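Local atomic coordinates of probable thiosulfate sulfurtransferase (Thermus thermophilus, PDB entry 2EG4), a protein that probably transfers sulfur from thiosulfate to cyanide or a similar thiophilic acceptor, as other rhodanese-type sulfurtransferases do, and binds a zinc ion. Residues Val10-Arg15 / Leu66-Leu71; Met1-Asp6 / Gln90-Gly95; Gly184-Val189 / Arg210-Leu215. One frame throughout, in Å; residues are numbered along the deposited sequence.

Interaction 1: Val10-Arg15 / Leu66-Leu71; sequences VDTRPR and LYDEGL. With SO4 (sulfate ion), chain F.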
# COMPACT_ATOMS: atom_id res chain seq x y z
N VAL A 10 -14.85 -0.92 -2.09
CA VAL A 10 -14.25 -0.11 -1.03
C VAL A 10 -13.79 1.21 -1.65
O VAL A 10 -13.01 1.22 -2.58
CB VAL A 10 -13.05 -0.83 -0.38
CG1 VAL A 10 -12.33 0.09 0.63
CG2 VAL A 10 -13.58 -2.10 0.32
N ASP A 11 -14.32 2.30 -1.11
CA ASP A 11 -14.08 3.68 -1.56
C ASP A 11 -13.00 4.27 -0.64
O ASP A 11 -13.25 4.44 0.56
CB ASP A 11 -15.40 4.43 -1.37
CG ASP A 11 -15.41 5.82 -1.98
OD1 ASP A 11 -14.36 6.49 -2.02
OD2 ASP A 11 -16.52 6.23 -2.41
N THR A 12 -11.82 4.60 -1.18
CA THR A 12 -10.74 5.13 -0.33
C THR A 12 -10.63 6.65 -0.30
O THR A 12 -9.66 7.21 0.21
CB THR A 12 -9.38 4.50 -0.74
OG1 THR A 12 -8.96 5.00 -2.01
CG2 THR A 12 -9.54 3.00 -0.89
N ARG A 13 -11.63 7.34 -0.84
CA ARG A 13 -11.63 8.79 -0.85
C ARG A 13 -11.92 9.35 0.54
O ARG A 13 -12.39 8.62 1.42
CB ARG A 13 -12.70 9.31 -1.82
CG ARG A 13 -12.45 8.87 -3.26
CD ARG A 13 -13.61 9.37 -4.16
NE ARG A 13 -14.88 8.75 -3.75
CZ ARG A 13 -16.08 9.24 -4.04
NH1 ARG A 13 -16.20 10.37 -4.74
NH2 ARG A 13 -17.17 8.62 -3.63
N PRO A 14 -11.65 10.64 0.75
CA PRO A 14 -11.94 11.25 2.05
C PRO A 14 -13.45 11.12 2.32
O PRO A 14 -14.28 11.09 1.38
CB PRO A 14 -11.50 12.70 1.86
CG PRO A 14 -10.35 12.57 0.90
CD PRO A 14 -10.89 11.56 -0.11
N ARG A 15 -13.83 11.05 3.59
CA ARG A 15 -15.23 10.88 3.93
C ARG A 15 -16.20 11.88 3.29
O ARG A 15 -17.28 11.50 2.88
CB ARG A 15 -15.41 10.87 5.47
CG ARG A 15 -16.86 10.70 5.93
CD ARG A 15 -16.93 10.11 7.34
NE ARG A 15 -16.93 8.64 7.33
CZ ARG A 15 -17.96 7.89 6.96
NH1 ARG A 15 -19.10 8.45 6.58
NH2 ARG A 15 -17.86 6.56 6.97
N LEU A 66 -11.21 -1.78 -4.96
CA LEU A 66 -11.03 -0.49 -4.28
C LEU A 66 -10.97 0.63 -5.32
O LEU A 66 -10.30 0.48 -6.35
CB LEU A 66 -9.75 -0.48 -3.45
CG LEU A 66 -9.65 -1.51 -2.31
CD1 LEU A 66 -8.92 -2.77 -2.83
CD2 LEU A 66 -8.88 -0.91 -1.13
N TYR A 67 -11.63 1.75 -5.05
CA TYR A 67 -11.59 2.83 -6.02
C TYR A 67 -11.31 4.19 -5.38
O TYR A 67 -11.61 4.42 -4.21
CB TYR A 67 -12.91 2.87 -6.83
CG TYR A 67 -14.14 3.29 -6.05
CD1 TYR A 67 -14.49 4.64 -5.91
CD2 TYR A 67 -14.97 2.33 -5.46
CE1 TYR A 67 -15.63 5.03 -5.19
CE2 TYR A 67 -16.13 2.70 -4.75
CZ TYR A 67 -16.45 4.05 -4.62
OH TYR A 67 -17.58 4.42 -3.92
N ASP A 68 -10.73 5.09 -6.17
CA ASP A 68 -10.39 6.44 -5.73
C ASP A 68 -10.24 7.23 -7.03
O ASP A 68 -10.32 6.67 -8.14
CB ASP A 68 -9.08 6.42 -4.93
CG ASP A 68 -8.91 7.63 -4.03
OD1 ASP A 68 -9.47 8.71 -4.32
OD2 ASP A 68 -8.18 7.49 -3.01
N GLU A 69 -10.08 8.53 -6.91
CA GLU A 69 -9.94 9.39 -8.07
C GLU A 69 -8.46 9.40 -8.44
O GLU A 69 -7.67 10.20 -7.93
CB GLU A 69 -10.45 10.78 -7.73
CG GLU A 69 -10.48 11.75 -8.94
CD GLU A 69 -11.15 11.11 -10.13
OE1 GLU A 69 -12.28 10.59 -9.97
OE2 GLU A 69 -10.56 11.11 -11.24
N GLY A 70 -8.10 8.49 -9.33
CA GLY A 70 -6.72 8.36 -9.75
C GLY A 70 -5.98 7.35 -8.89
O GLY A 70 -6.51 6.84 -7.89
N LEU A 71 -4.74 7.07 -9.26
CA LEU A 71 -3.92 6.10 -8.53
C LEU A 71 -3.25 6.80 -7.36
O LEU A 71 -2.06 7.12 -7.39
CB LEU A 71 -2.85 5.53 -9.47
CG LEU A 71 -2.04 4.34 -8.94
CD1 LEU A 71 -2.88 3.08 -8.81
CD2 LEU A 71 -0.89 4.10 -9.94
S SO4 F . -14.58 6.28 8.59
O1 SO4 F . -14.53 7.74 8.25
O2 SO4 F . -13.18 5.76 8.78
O3 SO4 F . -15.35 6.09 9.86
O4 SO4 F . -15.24 5.52 7.48
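Val10 and Leu66 are paired across two parallel strands, their side chains side by side and pointing the same way, with Val10 CB 4.0 Å from Leu66 CG. The carbonyl O of Val10 takes the amide N of Tyr67 at 2.9 Å. Asp11 lies on the other face of the sheet with Tyr67, whose CG sits between its own backbone N and carbonyl carbon (chi1 69°) and brings the ring back across the neighbouring strand. Asp11 CA rests over that ring in a CH-pi contact, 4.0 Å from the centroid. Tyr67 OH gives Asp11 OD2 a weak hydrogen bond and has a stronger partner in Leu23 N. Next, Thr12 N bonds Tyr67 O at 3.0 Å and almost straight (172°), the second backbone bond between the segments, while Thr12 OG1 donates to Asp68 OD2 at 2.8 Å from above the carboxylate plane. Arg74 and Thr72 share that oxygen, a setting likely to favour the ionised Asp68. Arg13 turns back on Asp11 side-on: NE meets OD1 at 2.9 Å and NH2 meets OD2 at 2.8 Å, both in the guanidinium plane and on syn lone pairs. Arg13 N also binds Asp11 OD1, forming an Asx turn, and Gly21 O takes a further bond from NH2. Farther on, Arg15 holds a sulfate, probably from the crystallisation liquor, through NE and NH2, with NE 2.7 Å from sulfate O1; His28 also binds the ion. An Asp-x-Arg sequence leaving the first central strand, beside a parallel neighbour, is a familiar feature of the rhodanese fold.

Interaction 2: Met1-Asp6 / Gln90-Gly95; sequences MNLPED and QLWTEG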
# COMPACT_ATOMS: atom_id res chain seq x y z
N MET A 1 -12.44 -0.34 -17.44
CA MET A 1 -12.00 -1.56 -16.71
C MET A 1 -13.17 -2.44 -16.30
O MET A 1 -14.17 -1.96 -15.75
CB MET A 1 -11.22 -1.16 -15.45
CG MET A 1 -10.79 -2.34 -14.59
SD MET A 1 -10.02 -1.81 -13.05
CE MET A 1 -11.40 -1.97 -11.93
N ASN A 2 -13.03 -3.74 -16.56
CA ASN A 2 -14.05 -4.72 -16.21
C ASN A 2 -13.93 -5.05 -14.74
O ASN A 2 -12.84 -4.98 -14.17
CB ASN A 2 -13.87 -6.00 -17.02
CG ASN A 2 -14.24 -5.82 -18.48
OD1 ASN A 2 -13.55 -6.29 -19.37
ND2 ASN A 2 -15.36 -5.14 -18.72
N LEU A 3 -15.05 -5.44 -14.14
CA LEU A 3 -15.09 -5.76 -12.72
C LEU A 3 -15.31 -7.24 -12.49
O LEU A 3 -16.01 -7.91 -13.26
CB LEU A 3 -16.25 -5.02 -12.06
CG LEU A 3 -16.27 -3.49 -12.16
CD1 LEU A 3 -17.63 -2.96 -11.68
CD2 LEU A 3 -15.14 -2.93 -11.30
N PRO A 4 -14.71 -7.78 -11.42
CA PRO A 4 -14.90 -9.20 -11.13
C PRO A 4 -16.31 -9.40 -10.56
O PRO A 4 -16.94 -8.46 -10.10
CB PRO A 4 -13.81 -9.49 -10.09
CG PRO A 4 -13.70 -8.17 -9.35
CD PRO A 4 -13.72 -7.18 -10.50
N GLU A 5 -16.80 -10.63 -10.56
CA GLU A 5 -18.15 -10.89 -10.05
C GLU A 5 -18.33 -10.82 -8.54
O GLU A 5 -17.46 -11.23 -7.77
CB GLU A 5 -18.64 -12.27 -10.51
CG GLU A 5 -18.59 -12.44 -12.00
CD GLU A 5 -19.33 -11.32 -12.71
OE1 GLU A 5 -20.55 -11.19 -12.47
OE2 GLU A 5 -18.67 -10.58 -13.48
N ASP A 6 -19.49 -10.30 -8.14
CA ASP A 6 -19.90 -10.20 -6.74
C ASP A 6 -18.85 -9.56 -5.85
O ASP A 6 -18.59 -10.04 -4.74
CB ASP A 6 -20.22 -11.59 -6.18
CG ASP A 6 -21.16 -12.37 -7.07
OD1 ASP A 6 -22.29 -11.89 -7.31
OD2 ASP A 6 -20.76 -13.46 -7.53
N GLN A 90 -8.50 -5.53 -6.40
CA GLN A 90 -8.31 -4.89 -7.69
C GLN A 90 -8.47 -3.39 -7.48
O GLN A 90 -9.30 -2.98 -6.68
CB GLN A 90 -9.37 -5.38 -8.68
CG GLN A 90 -9.24 -4.83 -10.08
CD GLN A 90 -10.21 -5.50 -11.03
OE1 GLN A 90 -10.41 -6.71 -10.97
NE2 GLN A 90 -10.81 -4.72 -11.93
N LEU A 91 -7.66 -2.60 -8.18
CA LEU A 91 -7.71 -1.15 -8.10
C LEU A 91 -8.56 -0.62 -9.27
O LEU A 91 -8.48 -1.15 -10.38
CB LEU A 91 -6.30 -0.56 -8.22
CG LEU A 91 -5.24 -0.95 -7.19
CD1 LEU A 91 -3.88 -0.40 -7.63
CD2 LEU A 91 -5.62 -0.40 -5.83
N TRP A 92 -9.32 0.44 -9.02
CA TRP A 92 -10.17 1.04 -10.04
C TRP A 92 -9.97 2.55 -9.86
O TRP A 92 -10.47 3.14 -8.91
CB TRP A 92 -11.60 0.63 -9.77
CG TRP A 92 -12.58 1.00 -10.84
CD1 TRP A 92 -12.29 1.46 -12.08
CD2 TRP A 92 -14.00 0.87 -10.77
NE1 TRP A 92 -13.45 1.64 -12.81
CE2 TRP A 92 -14.52 1.28 -12.02
CE3 TRP A 92 -14.89 0.45 -9.78
CZ2 TRP A 92 -15.89 1.28 -12.31
CZ3 TRP A 92 -16.26 0.45 -10.05
CH2 TRP A 92 -16.74 0.87 -11.31
N THR A 93 -9.23 3.17 -10.79
CA THR A 93 -8.87 4.58 -10.68
C THR A 93 -9.64 5.56 -11.54
O THR A 93 -9.51 6.76 -11.39
CB THR A 93 -7.37 4.79 -10.97
OG1 THR A 93 -7.09 4.35 -12.31
CG2 THR A 93 -6.50 4.00 -9.99
N GLU A 94 -10.44 5.04 -12.46
CA GLU A 94 -11.19 5.92 -13.35
C GLU A 94 -12.32 5.12 -13.97
O GLU A 94 -12.12 3.95 -14.29
CB GLU A 94 -10.26 6.47 -14.44
CG GLU A 94 -10.47 5.94 -15.85
CD GLU A 94 -11.70 6.52 -16.51
OE1 GLU A 94 -11.95 7.74 -16.36
OE2 GLU A 94 -12.43 5.77 -17.20
N GLY A 95 -13.48 5.73 -14.14
CA GLY A 95 -14.60 5.03 -14.76
C GLY A 95 -15.75 4.70 -13.83
O GLY A 95 -16.84 4.33 -14.27
O HOH W 1 -13.97 1.64 -15.87
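Met1 and Leu3 run over the face of 90-95 that bears Gln90 and Trp92, without any backbone pairing: the nearest CA pairs are Met1 with Gly95 at 7.3 Å and Leu3 with Gln90 at 8.5 Å, so the N-terminal loop passes in roughly the opposite sense to the strand. Side chains bridge the gap. Met1 reaches inward on an extended chain (chi1 177°, chi2 -174°), then bends at chi3 to lay CE over one face of the Trp92 indole. Its sulfur stays oblique to the ring, with Met1 SD 4.7 Å from the centroid of the five-membered part, a Met-aromatic contact. Leu3 covers the same face farther along, its CD2 in a CH-pi contact 3.8 Å from the centroid of the six-membered ring. One water accepts from both Met1 N, 3.0 Å away, and Trp92 NE1, 3.1 Å away, tying the chain terminus to the indole. Gln90 stretches out to meet the loop; its NE2 lies 3.0 Å from Asn2 O as a hydrogen bond, though NE2 and Met1 CE are modelled too close together and the exact place of both is uncertain, and its OE1 touches Pro4 CD. Replacing Trp92 by an alanine is likely to leave Met1 and Leu3 without their shared surface and the water without one of its donors, freeing the terminus to move. Strand 89-92 is the edge of its sheet; the neighbouring strand 64-67 sends Val65 against Leu3, Pro4 and Trp92, Trp96 meets Trp92 edge-to-face, and Leu91 points the other way, onto helix 73-84.

Interaction 3: Gly184-Val189 / Arg210-Leu215; sequences GQEVGV and RARNYL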
# COMPACT_ATOMS: atom_id res chain seq x y z
N GLY A 184 10.01 -10.93 -13.16
CA GLY A 184 10.54 -11.94 -12.27
C GLY A 184 11.58 -11.48 -11.28
O GLY A 184 11.89 -12.20 -10.34
N GLN A 185 12.12 -10.28 -11.48
CA GLN A 185 13.14 -9.73 -10.59
C GLN A 185 12.60 -9.30 -9.23
O GLN A 185 11.54 -8.68 -9.15
CB GLN A 185 13.81 -8.51 -11.24
CG GLN A 185 14.95 -7.93 -10.42
CD GLN A 185 15.86 -7.04 -11.24
OE1 GLN A 185 15.65 -6.85 -12.44
NE2 GLN A 185 16.89 -6.48 -10.59
N GLU A 186 13.34 -9.65 -8.18
CA GLU A 186 12.97 -9.30 -6.81
C GLU A 186 13.35 -7.85 -6.55
O GLU A 186 14.52 -7.48 -6.65
CB GLU A 186 13.71 -10.18 -5.81
CG GLU A 186 13.28 -11.63 -5.79
CD GLU A 186 11.90 -11.81 -5.17
OE1 GLU A 186 11.56 -11.05 -4.23
OE2 GLU A 186 11.17 -12.72 -5.61
N VAL A 187 12.37 -7.04 -6.19
CA VAL A 187 12.63 -5.63 -5.93
C VAL A 187 11.88 -5.25 -4.67
O VAL A 187 10.73 -5.62 -4.51
CB VAL A 187 12.11 -4.76 -7.08
CG1 VAL A 187 12.51 -3.29 -6.85
CG2 VAL A 187 12.65 -5.27 -8.41
N GLY A 188 12.55 -4.53 -3.79
CA GLY A 188 11.91 -4.08 -2.57
C GLY A 188 11.66 -2.60 -2.76
O GLY A 188 12.40 -1.92 -3.48
N VAL A 189 10.58 -2.09 -2.17
CA VAL A 189 10.29 -0.68 -2.29
C VAL A 189 9.93 -0.13 -0.92
O VAL A 189 9.33 -0.83 -0.11
CB VAL A 189 9.10 -0.40 -3.25
CG1 VAL A 189 9.55 -0.62 -4.71
CG2 VAL A 189 7.94 -1.31 -2.95
N ARG A 210 8.67 -8.89 -9.20
CA ARG A 210 8.31 -9.39 -7.88
C ARG A 210 8.64 -8.34 -6.81
O ARG A 210 9.60 -8.47 -6.04
CB ARG A 210 9.04 -10.71 -7.61
CG ARG A 210 8.53 -11.85 -8.51
CD ARG A 210 9.37 -13.11 -8.37
NE ARG A 210 8.98 -14.12 -9.36
CZ ARG A 210 9.78 -15.11 -9.76
NH1 ARG A 210 11.01 -15.22 -9.27
NH2 ARG A 210 9.36 -15.97 -10.68
N ALA A 211 7.82 -7.30 -6.78
CA ALA A 211 8.02 -6.23 -5.81
C ALA A 211 7.42 -6.60 -4.43
O ALA A 211 6.38 -7.23 -4.34
CB ALA A 211 7.38 -4.95 -6.33
N ARG A 212 8.12 -6.20 -3.37
CA ARG A 212 7.68 -6.46 -1.99
C ARG A 212 7.78 -5.11 -1.30
O ARG A 212 8.76 -4.39 -1.49
CB ARG A 212 8.62 -7.44 -1.29
CG ARG A 212 8.64 -8.83 -1.89
CD ARG A 212 9.75 -9.63 -1.21
NE ARG A 212 9.50 -9.77 0.22
CZ ARG A 212 10.36 -10.32 1.08
NH1 ARG A 212 11.53 -10.77 0.65
NH2 ARG A 212 10.04 -10.42 2.36
N ASN A 213 6.79 -4.80 -0.47
CA ASN A 213 6.68 -3.50 0.18
C ASN A 213 7.16 -3.48 1.63
O ASN A 213 6.66 -4.23 2.45
CB ASN A 213 5.19 -3.08 0.13
CG ASN A 213 4.93 -1.60 0.48
OD1 ASN A 213 3.79 -1.21 0.81
ND2 ASN A 213 5.94 -0.79 0.38
N TYR A 214 8.12 -2.60 1.92
CA TYR A 214 8.65 -2.45 3.28
C TYR A 214 7.68 -1.50 3.95
O TYR A 214 7.88 -0.29 3.99
CB TYR A 214 10.06 -1.84 3.28
CG TYR A 214 10.59 -1.55 4.68
CD1 TYR A 214 10.09 -2.24 5.79
CD2 TYR A 214 11.56 -0.58 4.89
CE1 TYR A 214 10.54 -1.93 7.08
CE2 TYR A 214 12.02 -0.28 6.15
CZ TYR A 214 11.50 -0.96 7.25
OH TYR A 214 11.92 -0.63 8.51
N LEU A 215 6.62 -2.09 4.51
CA LEU A 215 5.56 -1.31 5.14
C LEU A 215 6.04 -0.42 6.28
O LEU A 215 5.61 0.73 6.38
CB LEU A 215 4.46 -2.26 5.59
CG LEU A 215 3.18 -1.63 6.13
CD1 LEU A 215 2.58 -0.64 5.12
CD2 LEU A 215 2.22 -2.75 6.46
O HOH W 2 11.37 -8.42 -3.51
O HOH W 3 12.17 -14.91 -6.65
O HOH W 4 12.35 -11.78 -1.61
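Val187 and Arg212 are at the heart of a parallel ladder, in which Arg212 N donates to Val187 O at 2.9 Å and Arg212 O accepts from Val189 N. The rungs on either side continue it. Val187 N reaches Arg210 O at 3.1 Å from well above the carbonyl plane, Arg210 N bonds Gln185 O, and Tyr214 N closes the far end on Val189 O at 3.0 Å. The two short strands run parallel with a 27° angle between their directions. On the face carrying Glu186, Arg210 and Arg212, contact between the charged groups is indirect. Bent at chi2 (-72°), Glu186 folds its carboxylate over toward strand 210-213, where OE2 touches the aliphatic part of its neighbour, 3.3 Å from Arg210 CD. Its charge reaches the guanidinium groups through water: one molecule donates to Glu186 OE1 at 2.8 Å and accepts from Arg212 NH1 at 2.6 Å, and another joins Glu186 OE2 to Arg210 NH1, weakly on the arginine side. Gly184 lies over one face of the Arg210 guanidinium. What fixes Arg212 more firmly is farther out, since NH2 pairs with Glu127 and also bonds Leu122 O.

Tyr214 is the centre of an inverse gamma turn, and its OH is hydrogen-bonded to Glu220. From there the side chain is about 8 Å from that of His219, a zinc ligand, and about 11 Å from the zinc itself. The opposite face, with Val189 and Ala211, packs on Leu204 of helix 195-206, the helix of this beta-alpha-beta crossover. Beyond, strand 134-136 flanks strand 186-190 on its other side, helix 125-129 meets Tyr214, and helix 73-84 lies against Asn213 and Leu215.

Interactions 1 and 2 belong to one parallel sheet, and strand 64-67 is common to both: Tyr67 N bonds Val10 O on one side, while Leu66 N and O bond Gln90 and Trp92 on the other. Interaction 1 is buried and combines strand pairing with a dense polar network; interaction 2, at the outer edge, is a surface contact resting on apolar atoms against an indole. Interaction 3 stands about 24 Å away, centre to centre, in the second rhodanese-like range. It pairs the third and fourth strands of a sheet ordered 2-1-3-4, like the first, and is partly buried; between its own segments, Glu186 meets the arginines through water.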